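Long-range contacts in geobacter metallireducens SMUG1 (Geobacter metallireducens, PDB 5H9I), which belongs to the uracil DNA glycosylase superfamily and holds a xanthine molecule in a pocket of its alpha/beta fold: residues 60-64 / 139-145; 76-81 / 105-111; 96-100 / 146-152; 209-213 / 228-233. All blocks are in the same frame, centred on the assembly; numbering follows the deposited sequence.

Interaction 1. Residues 60-64 / 139-145; sequences MNPGP and NYCPLLF. With XAN (xanthine), chain B.
Part of the xanthine pocket forms where the loop 60-64, which follows strand 55-59, meets the end of the neighbouring parallel strand 135-139 and the turn after it. N139 reads the ligand with both ends of its amide: OD1 accepts from xanthine N1 at 2.7 Å and ND2 donates to xanthine O2 at 2.6 Å, while the backbone N of M60 donates to xanthine O6 at 2.9 Å. Behind this surface the two backbones are joined by C141 N donating to M60 O (3.0 Å). The N61 side chain turns from the ligand toward L143; with CG set between its backbone N and carbonyl carbon (chi1 81°), ND2 donates to L143 O at 2.9 Å. That bond is almost straight (177° at the hydrogen) and lies in both the amide plane and the carbonyl plane. A water accepts from the same ND2 and from F145 N. P62 lays CG and CD over the carbonyl oxygens of P142 and C141, and L144 brings CD1 against P62 O. Around this core, Y140 and C141 pack on C170 of helix 160-181, P142 on L14 and L18 of helix 7-19, and L143 on V30 of strand 29-31.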
loop_
_atom_site.group_PDB
_atom_site.type_symbol
_atom_site.label_atom_id
_atom_site.label_comp_id
_atom_site.label_asym_id
_atom_site.label_seq_id
_atom_site.Cartn_x
_atom_site.Cartn_y
_atom_site.Cartn_z
ATOM N N MET A 60 3.337 -0.747 -3.963
ATOM C CA MET A 60 2.953 -0.199 -5.250
ATOM C C MET A 60 1.470 0.060 -5.324
ATOM O O MET A 60 1.057 1.159 -5.416
ATOM C CB MET A 60 3.394 -1.161 -6.365
ATOM C CG MET A 60 2.966 -0.753 -7.786
ATOM S SD MET A 60 3.589 -1.944 -9.135
ATOM C CE MET A 60 2.493 -3.245 -8.755
ATOM N N ASN A 61 0.660 -0.983 -5.325
ATOM C CA ASN A 61 -0.761 -0.809 -5.380
ATOM C C ASN A 61 -1.471 -2.081 -4.883
ATOM O O ASN A 61 -0.803 -3.063 -4.674
ATOM C CB ASN A 61 -1.273 -0.348 -6.802
ATOM C CG ASN A 61 -1.424 -1.480 -7.793
ATOM O OD1 ASN A 61 -0.527 -2.320 -7.984
ATOM N ND2 ASN A 61 -2.576 -1.489 -8.477
ATOM N N PRO A 62 -2.776 -2.031 -4.619
ATOM C CA PRO A 62 -3.414 -3.193 -3.995
ATOM C C PRO A 62 -3.381 -4.480 -4.768
ATOM O O PRO A 62 -3.373 -4.453 -6.030
ATOM C CB PRO A 62 -4.869 -2.762 -3.933
ATOM C CG PRO A 62 -4.826 -1.234 -3.749
ATOM C CD PRO A 62 -3.682 -0.865 -4.679
ATOM N N GLY A 63 -3.303 -5.603 -4.067
ATOM C CA GLY A 63 -3.613 -6.878 -4.707
ATOM C C GLY A 63 -5.089 -7.059 -4.552
ATOM O O GLY A 63 -5.783 -6.590 -3.626
ATOM N N PRO A 64 -5.650 -7.772 -5.534
ATOM C CA PRO A 64 -7.096 -8.032 -5.494
ATOM C C PRO A 64 -7.650 -8.689 -4.270
ATOM O O PRO A 64 -8.851 -8.500 -3.943
ATOM C CB PRO A 64 -7.287 -8.961 -6.758
ATOM C CG PRO A 64 -5.941 -9.590 -6.879
ATOM C CD PRO A 64 -4.987 -8.453 -6.635
ATOM N N ASN A 139 0.580 2.279 0.588
ATOM C CA ASN A 139 0.801 2.064 -0.846
ATOM C C ASN A 139 1.004 3.410 -1.536
ATOM O O ASN A 139 0.313 4.351 -1.215
ATOM C CB ASN A 139 -0.414 1.414 -1.506
ATOM C CG ASN A 139 -0.281 -0.055 -1.583
ATOM O OD1 ASN A 139 0.793 -0.615 -1.611
ATOM N ND2 ASN A 139 -1.460 -0.734 -1.426
ATOM N N TYR A 140 1.807 3.414 -2.564
ATOM C CA TYR A 140 1.971 4.573 -3.413
ATOM C C TYR A 140 0.680 4.894 -4.150
ATOM O O TYR A 140 0.291 6.053 -4.198
ATOM C CB TYR A 140 3.062 4.228 -4.403
ATOM C CG TYR A 140 3.321 5.320 -5.446
ATOM C CD1 TYR A 140 3.873 6.488 -5.080
ATOM C CD2 TYR A 140 2.845 5.166 -6.749
ATOM C CE1 TYR A 140 4.051 7.520 -6.014
ATOM C CE2 TYR A 140 3.010 6.139 -7.661
ATOM C CZ TYR A 140 3.650 7.267 -7.308
ATOM O OH TYR A 140 3.802 8.267 -8.255
ATOM N N CYS A 141 0.052 3.850 -4.718
ATOM C CA CYS A 141 -1.184 4.020 -5.515
ATOM C C CYS A 141 -2.252 3.182 -4.892
ATOM O O CYS A 141 -2.066 2.027 -4.689
ATOM C CB CYS A 141 -0.861 3.620 -6.955
ATOM S SG CYS A 141 -2.334 3.622 -8.027
ATOM N N PRO A 142 -3.359 3.797 -4.523
ATOM C CA PRO A 142 -4.422 3.013 -3.887
ATOM C C PRO A 142 -5.396 2.338 -4.846
ATOM O O PRO A 142 -6.252 1.585 -4.372
ATOM C CB PRO A 142 -5.147 4.054 -3.098
ATOM C CG PRO A 142 -5.073 5.258 -3.944
ATOM C CD PRO A 142 -3.642 5.260 -4.462
ATOM N N LEU A 143 -5.261 2.580 -6.130
ATOM C CA LEU A 143 -6.227 2.054 -7.123
ATOM C C LEU A 143 -5.804 0.729 -7.639
ATOM O O LEU A 143 -4.581 0.497 -7.832
ATOM C CB LEU A 143 -6.225 3.046 -8.244
ATOM C CG LEU A 143 -6.695 4.439 -7.968
ATOM C CD1 LEU A 143 -6.588 5.288 -9.241
ATOM C CD2 LEU A 143 -8.043 4.530 -7.310
ATOM N N LEU A 144 -6.779 -0.133 -7.971
ATOM C CA LEU A 144 -6.561 -1.386 -8.700
ATOM C C LEU A 144 -7.160 -1.206 -10.144
ATOM O O LEU A 144 -8.211 -0.635 -10.235
ATOM C CB LEU A 144 -7.277 -2.501 -7.998
ATOM C CG LEU A 144 -7.061 -3.885 -8.521
ATOM C CD1 LEU A 144 -5.850 -4.522 -7.883
ATOM C CD2 LEU A 144 -8.230 -4.814 -8.335
ATOM N N PHE A 145 -6.383 -1.543 -11.171
ATOM C CA PHE A 145 -6.747 -1.376 -12.554
ATOM C C PHE A 145 -6.969 -2.763 -13.167
ATOM O O PHE A 145 -6.104 -3.658 -13.059
ATOM C CB PHE A 145 -5.618 -0.616 -13.275
ATOM C CG PHE A 145 -5.319 0.705 -12.705
ATOM C CD1 PHE A 145 -6.034 1.826 -13.067
ATOM C CD2 PHE A 145 -4.226 0.833 -11.882
ATOM C CE1 PHE A 145 -5.724 3.072 -12.554
ATOM C CE2 PHE A 145 -3.922 2.084 -11.332
ATOM C CZ PHE A 145 -4.637 3.170 -11.697
HETATM N N9 XAN B . 0.136 -7.193 -2.470
HETATM C C4 XAN B . 0.142 -5.913 -2.220
HETATM N N3 XAN B . -0.564 -5.108 -1.431
HETATM C C2 XAN B . -0.316 -3.876 -1.409
HETATM O O2 XAN B . -1.005 -3.162 -0.726
HETATM N N1 XAN B . 0.691 -3.318 -2.097
HETATM C C6 XAN B . 1.474 -3.993 -2.883
HETATM O O6 XAN B . 2.367 -3.483 -3.569
HETATM C C5 XAN B . 1.202 -5.356 -3.014
HETATM N N7 XAN B . 1.765 -6.334 -3.708
HETATM C C8 XAN B . 1.125 -7.443 -3.375
HETATM O O HOH W 1 -3.896 -2.915 -10.568
#

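Interaction 2. Residues 76-81 / 105-111; sequences EVAVVT and FACRRSE. With XAN (xanthine), chain B; BME (beta-mercaptoethanol), chain F.
The ring of F105 meets V80 CG1 at its edge, near the ring plane, 3.7 Å from CE2, and beta-mercaptoethanol O1 also lies at the edge, by CD1; T81 CG2 approaches CD2 obliquely at 3.5 Å. These methyls belong to the first turns of helix 77-84, and the contact joins two helix N-termini, since E76 and E111 are the N-cap residues of helices 77-84 and 112-125. Next to the ring, V77 rests CG1 near F105 O and CG2 against C107 CB. The carboxylate of E76 is shared: OE1 caps V79 N at 3.0 Å, met from above the carboxylate plane, while OE2 accepts from S110 OG, which is also hydrogen-bonded to R115. A water adds a bridge, accepting from V77 N and E111 N and donating to R109 O. E111, which belongs to the xanthine pocket, holds CG anti to its backbone N (chi1 -177°) and continues extended, which carries its carboxylate to the ligand, where OE1 accepts from xanthine N9 at 2.9 Å.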
loop_
_atom_site.group_PDB
_atom_site.type_symbol
_atom_site.label_atom_id
_atom_site.label_comp_id
_atom_site.label_asym_id
_atom_site.label_seq_id
_atom_site.Cartn_x
_atom_site.Cartn_y
_atom_site.Cartn_z
ATOM N N GLU A 76 -4.009 -8.909 3.820
ATOM C CA GLU A 76 -4.556 -10.273 3.799
ATOM C C GLU A 76 -5.654 -10.293 4.879
ATOM O O GLU A 76 -5.466 -9.830 6.027
ATOM C CB GLU A 76 -3.475 -11.292 4.015
ATOM C CG GLU A 76 -3.979 -12.782 3.862
ATOM C CD GLU A 76 -3.872 -13.596 5.083
ATOM O OE1 GLU A 76 -3.549 -13.116 6.227
ATOM O OE2 GLU A 76 -4.159 -14.843 4.980
ATOM N N VAL A 77 -6.792 -10.942 4.608
ATOM C CA VAL A 77 -7.938 -10.845 5.480
ATOM C C VAL A 77 -7.653 -11.329 6.859
ATOM O O VAL A 77 -7.962 -10.635 7.855
ATOM C CB VAL A 77 -9.211 -11.542 4.825
ATOM C CG1 VAL A 77 -10.359 -11.553 5.797
ATOM C CG2 VAL A 77 -9.534 -10.848 3.531
ATOM N N ALA A 78 -7.009 -12.487 6.964
ATOM C CA ALA A 78 -6.772 -13.099 8.243
ATOM C C ALA A 78 -5.880 -12.249 9.157
ATOM O O ALA A 78 -6.198 -12.010 10.330
ATOM C CB ALA A 78 -6.235 -14.473 8.120
ATOM N N VAL A 79 -4.796 -11.737 8.555
ATOM C CA VAL A 79 -3.883 -10.989 9.380
ATOM C C VAL A 79 -4.507 -9.664 9.773
ATOM O O VAL A 79 -4.269 -9.192 10.942
ATOM C CB VAL A 79 -2.440 -10.965 8.782
ATOM C CG1 VAL A 79 -2.409 -10.012 7.722
ATOM C CG2 VAL A 79 -1.464 -10.639 9.969
ATOM N N VAL A 80 -5.344 -9.019 8.943
ATOM C CA VAL A 80 -5.916 -7.770 9.312
ATOM C C VAL A 80 -6.937 -7.969 10.425
ATOM O O VAL A 80 -6.939 -7.222 11.409
ATOM C CB VAL A 80 -6.559 -7.136 8.165
ATOM C CG1 VAL A 80 -7.393 -5.938 8.540
ATOM C CG2 VAL A 80 -5.540 -6.749 7.084
ATOM N N THR A 81 -7.757 -9.040 10.373
ATOM C CA THR A 81 -8.731 -9.299 11.404
ATOM C C THR A 81 -8.098 -9.796 12.697
ATOM O O THR A 81 -8.483 -9.331 13.788
ATOM C CB THR A 81 -9.868 -10.293 10.947
ATOM O OG1 THR A 81 -9.318 -11.566 10.758
ATOM C CG2 THR A 81 -10.465 -9.857 9.772
ATOM N N PHE A 105 -14.327 -8.483 4.242
ATOM C CA PHE A 105 -13.874 -9.380 5.291
ATOM C C PHE A 105 -14.429 -10.809 5.218
ATOM O O PHE A 105 -13.968 -11.674 5.920
ATOM C CB PHE A 105 -14.000 -8.700 6.619
ATOM C CG PHE A 105 -12.992 -7.559 6.785
ATOM C CD1 PHE A 105 -13.272 -6.291 6.372
ATOM C CD2 PHE A 105 -11.783 -7.842 7.294
ATOM C CE1 PHE A 105 -12.322 -5.244 6.485
ATOM C CE2 PHE A 105 -10.793 -6.821 7.385
ATOM C CZ PHE A 105 -11.105 -5.555 6.994
ATOM N N ALA A 106 -15.372 -11.002 4.282
ATOM C CA ALA A 106 -15.844 -12.345 3.973
ATOM C C ALA A 106 -15.039 -12.983 2.878
ATOM O O ALA A 106 -15.299 -14.152 2.577
ATOM C CB ALA A 106 -17.321 -12.290 3.590
ATOM N N CYS A 107 -14.049 -12.320 2.240
ATOM C CA CYS A 107 -13.232 -12.929 1.230
ATOM C C CYS A 107 -12.467 -14.073 1.857
ATOM O O CYS A 107 -11.873 -13.960 2.932
ATOM C CB CYS A 107 -12.271 -11.941 0.516
ATOM S SG CYS A 107 -11.120 -12.527 -0.672
ATOM N N ARG A 108 -12.545 -15.166 1.137
ATOM C CA ARG A 108 -11.927 -16.427 1.494
ATOM C C ARG A 108 -10.557 -16.684 0.760
ATOM O O ARG A 108 -9.987 -17.713 1.042
ATOM C CB ARG A 108 -12.945 -17.562 1.153
ATOM N N ARG A 109 -10.039 -15.860 -0.190
ATOM C CA ARG A 109 -8.697 -15.976 -0.796
ATOM C C ARG A 109 -7.741 -15.326 0.241
ATOM O O ARG A 109 -8.128 -14.301 0.852
ATOM C CB ARG A 109 -8.582 -15.139 -2.036
ATOM C CG ARG A 109 -9.403 -15.559 -3.236
ATOM C CD ARG A 109 -8.735 -16.688 -4.045
ATOM N NE ARG A 109 -9.669 -16.922 -5.143
ATOM C CZ ARG A 109 -10.750 -17.706 -5.079
ATOM N NH1 ARG A 109 -11.536 -17.806 -6.142
ATOM N NH2 ARG A 109 -11.043 -18.419 -3.985
ATOM N N SER A 110 -6.650 -16.022 0.507
ATOM C CA SER A 110 -5.497 -15.473 1.221
ATOM C C SER A 110 -4.439 -14.927 0.290
ATOM O O SER A 110 -3.786 -15.661 -0.513
ATOM C CB SER A 110 -4.891 -16.471 2.159
ATOM O OG SER A 110 -3.701 -16.058 2.735
ATOM N N GLU A 111 -4.106 -13.685 0.387
ATOM C CA GLU A 111 -3.041 -13.144 -0.389
ATOM C C GLU A 111 -1.678 -13.542 0.165
ATOM O O GLU A 111 -1.398 -13.220 1.337
ATOM C CB GLU A 111 -3.104 -11.597 -0.410
ATOM C CG GLU A 111 -2.019 -11.009 -1.288
ATOM C CD GLU A 111 -1.908 -9.505 -1.101
ATOM O OE1 GLU A 111 -0.980 -9.004 -0.466
ATOM O OE2 GLU A 111 -2.809 -8.786 -1.669
HETATM N N9 XAN B . 0.136 -7.193 -2.470
HETATM C C4 XAN B . 0.142 -5.913 -2.220
HETATM N N3 XAN B . -0.564 -5.108 -1.431
HETATM C C2 XAN B . -0.316 -3.876 -1.409
HETATM O O2 XAN B . -1.005 -3.162 -0.726
HETATM N N1 XAN B . 0.691 -3.318 -2.097
HETATM C C6 XAN B . 1.474 -3.993 -2.883
HETATM O O6 XAN B . 2.367 -3.483 -3.569
HETATM C C5 XAN B . 1.202 -5.356 -3.014
HETATM N N7 XAN B . 1.765 -6.334 -3.708
HETATM C C8 XAN B . 1.125 -7.443 -3.375
HETATM C C1 BME F . -17.520 -7.525 4.807
HETATM C C2 BME F . -18.697 -6.855 4.132
HETATM O O1 BME F . -16.504 -6.570 4.980
HETATM S S2 BME F . -19.067 -5.307 4.774
HETATM O O HOH W 2 -6.642 -12.109 1.729
#

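Interaction 3. Residues 96-100 / 146-152; sequences EHPKK and LTAEGGN
H97 spends both ring nitrogens: NE2 donates to A148 O across the contact at 3.0 Å, and ND1 accepts from K99 N at 3.0 Å. Both partners lie close to the ring plane; the bond to A148 is bent (137° at the hydrogen), and NE2 stands above that carbonyl plane, not on a lone pair. One ring face is covered by G150, whose CA sits 3.5 Å from the ring centroid in a CH-pi contact nearly on the normal; P98 CD covers the opposite face toward the rim. The contact thus sets two type I beta turns against each other, 97-100 and 147-150, the latter in the connection between antiparallel strands 144-146 and 152-153. The next two carbonyls of that connection each receive a lysine. K99, extended, brings NZ to E149 O at 3.0 Å, in the carbonyl plane, whereas K100, bent at chi2 and chi4, donates from NZ to G150 O at 3.0 Å, nearly in line with the C=O bond. A water accepts from K100 NZ as well and donates weakly to N152 OD1. T147 OG1 accepts from G151 N at 2.9 Å, and K100 CB lies 3.9 Å from L146 CD1.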
loop_
_atom_site.group_PDB
_atom_site.type_symbol
_atom_site.label_atom_id
_atom_site.label_comp_id
_atom_site.label_asym_id
_atom_site.label_seq_id
_atom_site.Cartn_x
_atom_site.Cartn_y
_atom_site.Cartn_z
ATOM N N GLU A 96 -17.720 -3.322 -10.364
ATOM C CA GLU A 96 -16.983 -4.486 -9.921
ATOM C C GLU A 96 -16.969 -5.539 -11.013
ATOM O O GLU A 96 -18.019 -5.802 -11.584
ATOM C CB GLU A 96 -17.728 -5.043 -8.712
ATOM C CG GLU A 96 -17.145 -6.274 -8.110
ATOM C CD GLU A 96 -18.059 -6.914 -7.141
ATOM O OE1 GLU A 96 -19.198 -7.359 -7.589
ATOM O OE2 GLU A 96 -17.771 -7.094 -5.951
ATOM N N HIS A 97 -15.829 -6.172 -11.300
ATOM C CA HIS A 97 -15.760 -7.243 -12.293
ATOM C C HIS A 97 -16.022 -8.568 -11.653
ATOM O O HIS A 97 -15.484 -8.893 -10.614
ATOM C CB HIS A 97 -14.394 -7.218 -12.917
ATOM C CG HIS A 97 -14.291 -8.037 -14.175
ATOM N ND1 HIS A 97 -14.287 -9.403 -14.134
ATOM C CD2 HIS A 97 -14.261 -7.685 -15.464
ATOM C CE1 HIS A 97 -14.288 -9.877 -15.381
ATOM N NE2 HIS A 97 -14.217 -8.852 -16.201
ATOM N N PRO A 98 -16.810 -9.474 -12.305
ATOM C CA PRO A 98 -17.073 -10.709 -11.636
ATOM C C PRO A 98 -15.923 -11.617 -11.313
ATOM O O PRO A 98 -16.107 -12.457 -10.488
ATOM C CB PRO A 98 -18.018 -11.509 -12.635
ATOM C CG PRO A 98 -18.160 -10.632 -13.773
ATOM C CD PRO A 98 -17.522 -9.297 -13.596
ATOM N N LYS A 99 -14.775 -11.433 -11.973
ATOM C CA LYS A 99 -13.605 -12.253 -11.703
ATOM C C LYS A 99 -12.787 -11.659 -10.527
ATOM O O LYS A 99 -11.900 -12.306 -10.062
ATOM C CB LYS A 99 -12.711 -12.294 -12.904
ATOM C CG LYS A 99 -13.208 -13.229 -13.981
ATOM C CD LYS A 99 -12.277 -13.074 -15.149
ATOM C CE LYS A 99 -12.839 -13.827 -16.347
ATOM N NZ LYS A 99 -11.822 -13.676 -17.385
ATOM N N LYS A 100 -13.252 -10.578 -10.016
ATOM C CA LYS A 100 -12.475 -9.757 -8.979
ATOM C C LYS A 100 -13.458 -9.152 -8.023
ATOM O O LYS A 100 -13.509 -7.932 -7.852
ATOM C CB LYS A 100 -11.601 -8.774 -9.667
ATOM C CG LYS A 100 -10.540 -9.348 -10.558
ATOM C CD LYS A 100 -9.466 -10.087 -9.791
ATOM C CE LYS A 100 -8.350 -10.700 -10.627
ATOM N NZ LYS A 100 -7.546 -9.696 -11.309
ATOM N N LEU A 146 -8.089 -2.926 -13.876
ATOM C CA LEU A 146 -8.362 -4.192 -14.575
ATOM C C LEU A 146 -8.729 -3.971 -16.049
ATOM O O LEU A 146 -9.324 -2.972 -16.369
ATOM C CB LEU A 146 -9.539 -4.906 -13.896
ATOM C CG LEU A 146 -9.524 -5.133 -12.387
ATOM C CD1 LEU A 146 -10.883 -5.643 -11.875
ATOM C CD2 LEU A 146 -8.408 -6.051 -11.956
ATOM N N THR A 147 -8.365 -4.978 -16.854
ATOM C CA THR A 147 -8.851 -5.030 -18.226
ATOM C C THR A 147 -10.305 -5.397 -18.231
ATOM O O THR A 147 -10.881 -5.868 -17.227
ATOM C CB THR A 147 -8.107 -6.113 -18.994
ATOM O OG1 THR A 147 -8.456 -7.412 -18.482
ATOM C CG2 THR A 147 -6.576 -5.887 -18.905
ATOM N N ALA A 148 -10.898 -5.277 -19.414
ATOM C CA ALA A 148 -12.297 -5.709 -19.553
ATOM C C ALA A 148 -12.493 -7.186 -19.227
ATOM O O ALA A 148 -13.577 -7.590 -18.828
ATOM C CB ALA A 148 -12.755 -5.420 -21.026
ATOM N N GLU A 149 -11.482 -8.028 -19.377
ATOM C CA GLU A 149 -11.575 -9.411 -18.971
ATOM C C GLU A 149 -11.196 -9.666 -17.496
ATOM O O GLU A 149 -11.110 -10.785 -17.025
ATOM C CB GLU A 149 -10.695 -10.293 -19.864
ATOM C CG GLU A 149 -11.030 -10.207 -21.356
ATOM C CD GLU A 149 -10.599 -8.899 -22.009
ATOM O OE1 GLU A 149 -9.534 -8.245 -21.623
ATOM O OE2 GLU A 149 -11.330 -8.527 -22.945
ATOM N N GLY A 150 -10.998 -8.613 -16.750
ATOM C CA GLY A 150 -10.748 -8.817 -15.321
ATOM C C GLY A 150 -9.286 -9.022 -14.996
ATOM O O GLY A 150 -9.000 -9.383 -13.879
ATOM N N GLY A 151 -8.375 -8.761 -15.939
ATOM C CA GLY A 151 -6.911 -8.997 -15.691
ATOM C C GLY A 151 -6.314 -7.773 -15.021
ATOM O O GLY A 151 -6.612 -6.605 -15.398
ATOM N N ASN A 152 -5.376 -8.066 -14.102
ATOM C CA ASN A 152 -4.723 -6.947 -13.436
ATOM C C ASN A 152 -3.837 -6.119 -14.368
ATOM O O ASN A 152 -3.136 -6.670 -15.213
ATOM C CB ASN A 152 -3.901 -7.521 -12.274
ATOM C CG ASN A 152 -3.491 -6.430 -11.311
ATOM O OD1 ASN A 152 -4.342 -5.704 -10.806
ATOM N ND2 ASN A 152 -2.195 -6.277 -11.116
HETATM O O HOH W 3 -6.048 -8.135 -9.935
#

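Interaction 4. Residues 209-213 / 228-233; sequences GRIIH and TALRQL. With XAN (xanthine), chain B.
Strand 209-211 and helix 228-233 run nearly antiparallel, at 165° between their N-to-C directions, with the segment axes 8.1 Å apart at closest approach. Q232 ties the helix to the residue just past the strand: its chain, extended beyond CG, carries OE1 to the backbone N of I212, which donates to it at 2.8 Å with 162° at the hydrogen. OE1 also lies against I211 CA, while NE2 of the same amide sits over one face of the R210 guanidinium, the two planes being 73° apart. This is where the last helix of the fold, 219-235, packs on 207-211, an outer strand of the four-stranded parallel sheet. I211 sends CG2 to L233 CD2 (3.8 Å) and CD1 to A229 CB, and I187 of the adjacent strand also touches both I211 and L233. I212 crosses T228 at about a right angle, their CG2 methyls 3.7 Å apart. Immediately beyond, H213 points away from the helix, and its NE2 donates to xanthine N7, at the ring edge, at 3.0 Å.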
loop_
_atom_site.group_PDB
_atom_site.type_symbol
_atom_site.label_atom_id
_atom_site.label_comp_id
_atom_site.label_asym_id
_atom_site.label_seq_id
_atom_site.Cartn_x
_atom_site.Cartn_y
_atom_site.Cartn_z
ATOM N N GLY A 209 15.449 3.330 0.138
ATOM C CA GLY A 209 15.960 2.022 -0.148
ATOM C C GLY A 209 14.826 1.093 -0.578
ATOM O O GLY A 209 13.703 1.519 -0.929
ATOM N N ARG A 210 15.176 -0.171 -0.714
ATOM C CA ARG A 210 14.326 -1.183 -1.302
ATOM C C ARG A 210 14.459 -2.456 -0.492
ATOM O O ARG A 210 15.507 -2.764 -0.073
ATOM C CB ARG A 210 14.775 -1.490 -2.763
ATOM C CG ARG A 210 14.008 -2.641 -3.431
ATOM C CD ARG A 210 14.450 -3.159 -4.820
ATOM N NE ARG A 210 15.773 -3.830 -4.912
ATOM C CZ ARG A 210 16.099 -5.138 -4.732
ATOM N NH1 ARG A 210 17.367 -5.465 -4.910
ATOM N NH2 ARG A 210 15.250 -6.154 -4.411
ATOM N N ILE A 211 13.362 -3.172 -0.316
ATOM C CA ILE A 211 13.433 -4.564 -0.017
ATOM C C ILE A 211 12.774 -5.403 -1.138
ATOM O O ILE A 211 11.901 -4.921 -1.892
ATOM C CB ILE A 211 12.781 -4.937 1.330
ATOM C CG1 ILE A 211 11.314 -4.638 1.357
ATOM C CG2 ILE A 211 13.644 -4.364 2.497
ATOM C CD1 ILE A 211 10.595 -5.241 2.579
ATOM N N ILE A 212 13.184 -6.657 -1.193
ATOM C CA ILE A 212 12.566 -7.599 -2.140
ATOM C C ILE A 212 11.035 -7.592 -1.890
ATOM O O ILE A 212 10.578 -7.641 -0.742
ATOM C CB ILE A 212 13.209 -8.984 -1.944
ATOM C CG1 ILE A 212 12.647 -9.973 -2.877
ATOM C CG2 ILE A 212 13.200 -9.389 -0.514
ATOM C CD1 ILE A 212 13.544 -11.267 -2.853
ATOM N N HIS A 213 10.288 -7.716 -2.972
ATOM C CA HIS A 213 8.849 -7.875 -2.852
ATOM C C HIS A 213 8.516 -9.316 -2.482
ATOM O O HIS A 213 9.165 -10.256 -2.948
ATOM C CB HIS A 213 8.225 -7.517 -4.178
ATOM C CG HIS A 213 6.756 -7.368 -4.118
ATOM N ND1 HIS A 213 5.917 -8.455 -4.001
ATOM C CD2 HIS A 213 5.978 -6.265 -4.111
ATOM C CE1 HIS A 213 4.672 -8.018 -3.947
ATOM N NE2 HIS A 213 4.690 -6.716 -4.057
ATOM N N THR A 228 15.999 -12.608 3.420
ATOM C CA THR A 228 16.472 -11.746 2.437
ATOM C C THR A 228 16.172 -10.268 2.802
ATOM O O THR A 228 16.992 -9.388 2.740
ATOM C CB THR A 228 15.860 -12.057 1.048
ATOM O OG1 THR A 228 16.209 -13.435 0.670
ATOM C CG2 THR A 228 16.392 -11.156 0.036
ATOM N N ALA A 229 14.925 -10.041 3.164
ATOM C CA ALA A 229 14.541 -8.691 3.517
ATOM C C ALA A 229 15.265 -8.222 4.760
ATOM O O ALA A 229 15.617 -7.062 4.886
ATOM C CB ALA A 229 13.009 -8.672 3.790
ATOM N N LEU A 230 15.489 -9.160 5.617
ATOM C CA LEU A 230 16.175 -8.828 6.885
ATOM C C LEU A 230 17.596 -8.413 6.610
ATOM O O LEU A 230 18.090 -7.362 7.141
ATOM C CB LEU A 230 15.908 -9.944 7.933
ATOM C CG LEU A 230 16.437 -9.836 9.268
ATOM C CD1 LEU A 230 15.616 -8.681 9.879
ATOM C CD2 LEU A 230 16.303 -11.153 10.036
ATOM N N ARG A 231 18.299 -9.076 5.690
ATOM C CA ARG A 231 19.567 -8.633 5.191
ATOM C C ARG A 231 19.617 -7.270 4.523
ATOM O O ARG A 231 20.446 -6.422 4.804
ATOM C CB ARG A 231 20.211 -9.695 4.214
ATOM C CG ARG A 231 21.413 -9.162 3.417
ATOM C CD ARG A 231 22.182 -10.253 2.633
ATOM N NE ARG A 231 21.365 -10.812 1.559
ATOM C CZ ARG A 231 20.995 -10.150 0.472
ATOM N NH1 ARG A 231 21.390 -8.892 0.276
ATOM N NH2 ARG A 231 20.257 -10.768 -0.452
ATOM N N GLN A 232 18.626 -6.970 3.634
ATOM C CA GLN A 232 18.538 -5.756 3.008
ATOM C C GLN A 232 18.341 -4.620 3.963
ATOM O O GLN A 232 18.869 -3.536 3.865
ATOM C CB GLN A 232 17.429 -5.721 1.947
ATOM C CG GLN A 232 17.775 -6.676 0.787
ATOM C CD GLN A 232 16.616 -6.807 -0.176
ATOM O OE1 GLN A 232 15.536 -7.099 0.244
ATOM N NE2 GLN A 232 16.788 -6.489 -1.459
ATOM N N LEU A 233 17.431 -4.833 4.937
ATOM C CA LEU A 233 17.288 -3.821 5.968
ATOM C C LEU A 233 18.516 -3.497 6.771
ATOM O O LEU A 233 18.746 -2.370 7.082
ATOM C CB LEU A 233 16.121 -4.224 6.894
ATOM C CG LEU A 233 14.685 -4.225 6.249
ATOM C CD1 LEU A 233 13.720 -5.074 7.057
ATOM C CD2 LEU A 233 14.184 -2.829 5.948
HETATM N N9 XAN B . 0.136 -7.193 -2.470
HETATM C C4 XAN B . 0.142 -5.913 -2.220
HETATM N N3 XAN B . -0.564 -5.108 -1.431
HETATM C C2 XAN B . -0.316 -3.876 -1.409
HETATM O O2 XAN B . -1.005 -3.162 -0.726
HETATM N N1 XAN B . 0.691 -3.318 -2.097
HETATM C C6 XAN B . 1.474 -3.993 -2.883
HETATM O O6 XAN B . 2.367 -3.483 -3.569
HETATM C C5 XAN B . 1.202 -5.356 -3.014
HETATM N N7 XAN B . 1.765 -6.334 -3.708
HETATM C C8 XAN B . 1.125 -7.443 -3.375
#

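How the interactions relate
From the N terminus, residues 60-64 follow a strand of the parallel sheet and close a long loop with 139-145 in interaction 1. Interaction 2 lies wholly within that loop, pairing the start of helix 77-84 with the run into helix 112-125. Interaction 3 crosses both and ties two loops: 96-100 falls between the two segments of interaction 2, its partner 146-152 directly continues 139-145, and interactions 1 and 3 touch, P64 against K100 and L144 against N152. Interaction 4 comes later in series and closes a short strand-to-helix connection near the C terminus. Interactions 1, 2 and 4 converge on xanthine from separate parts of the fold, and G63 touches E111 between the first two.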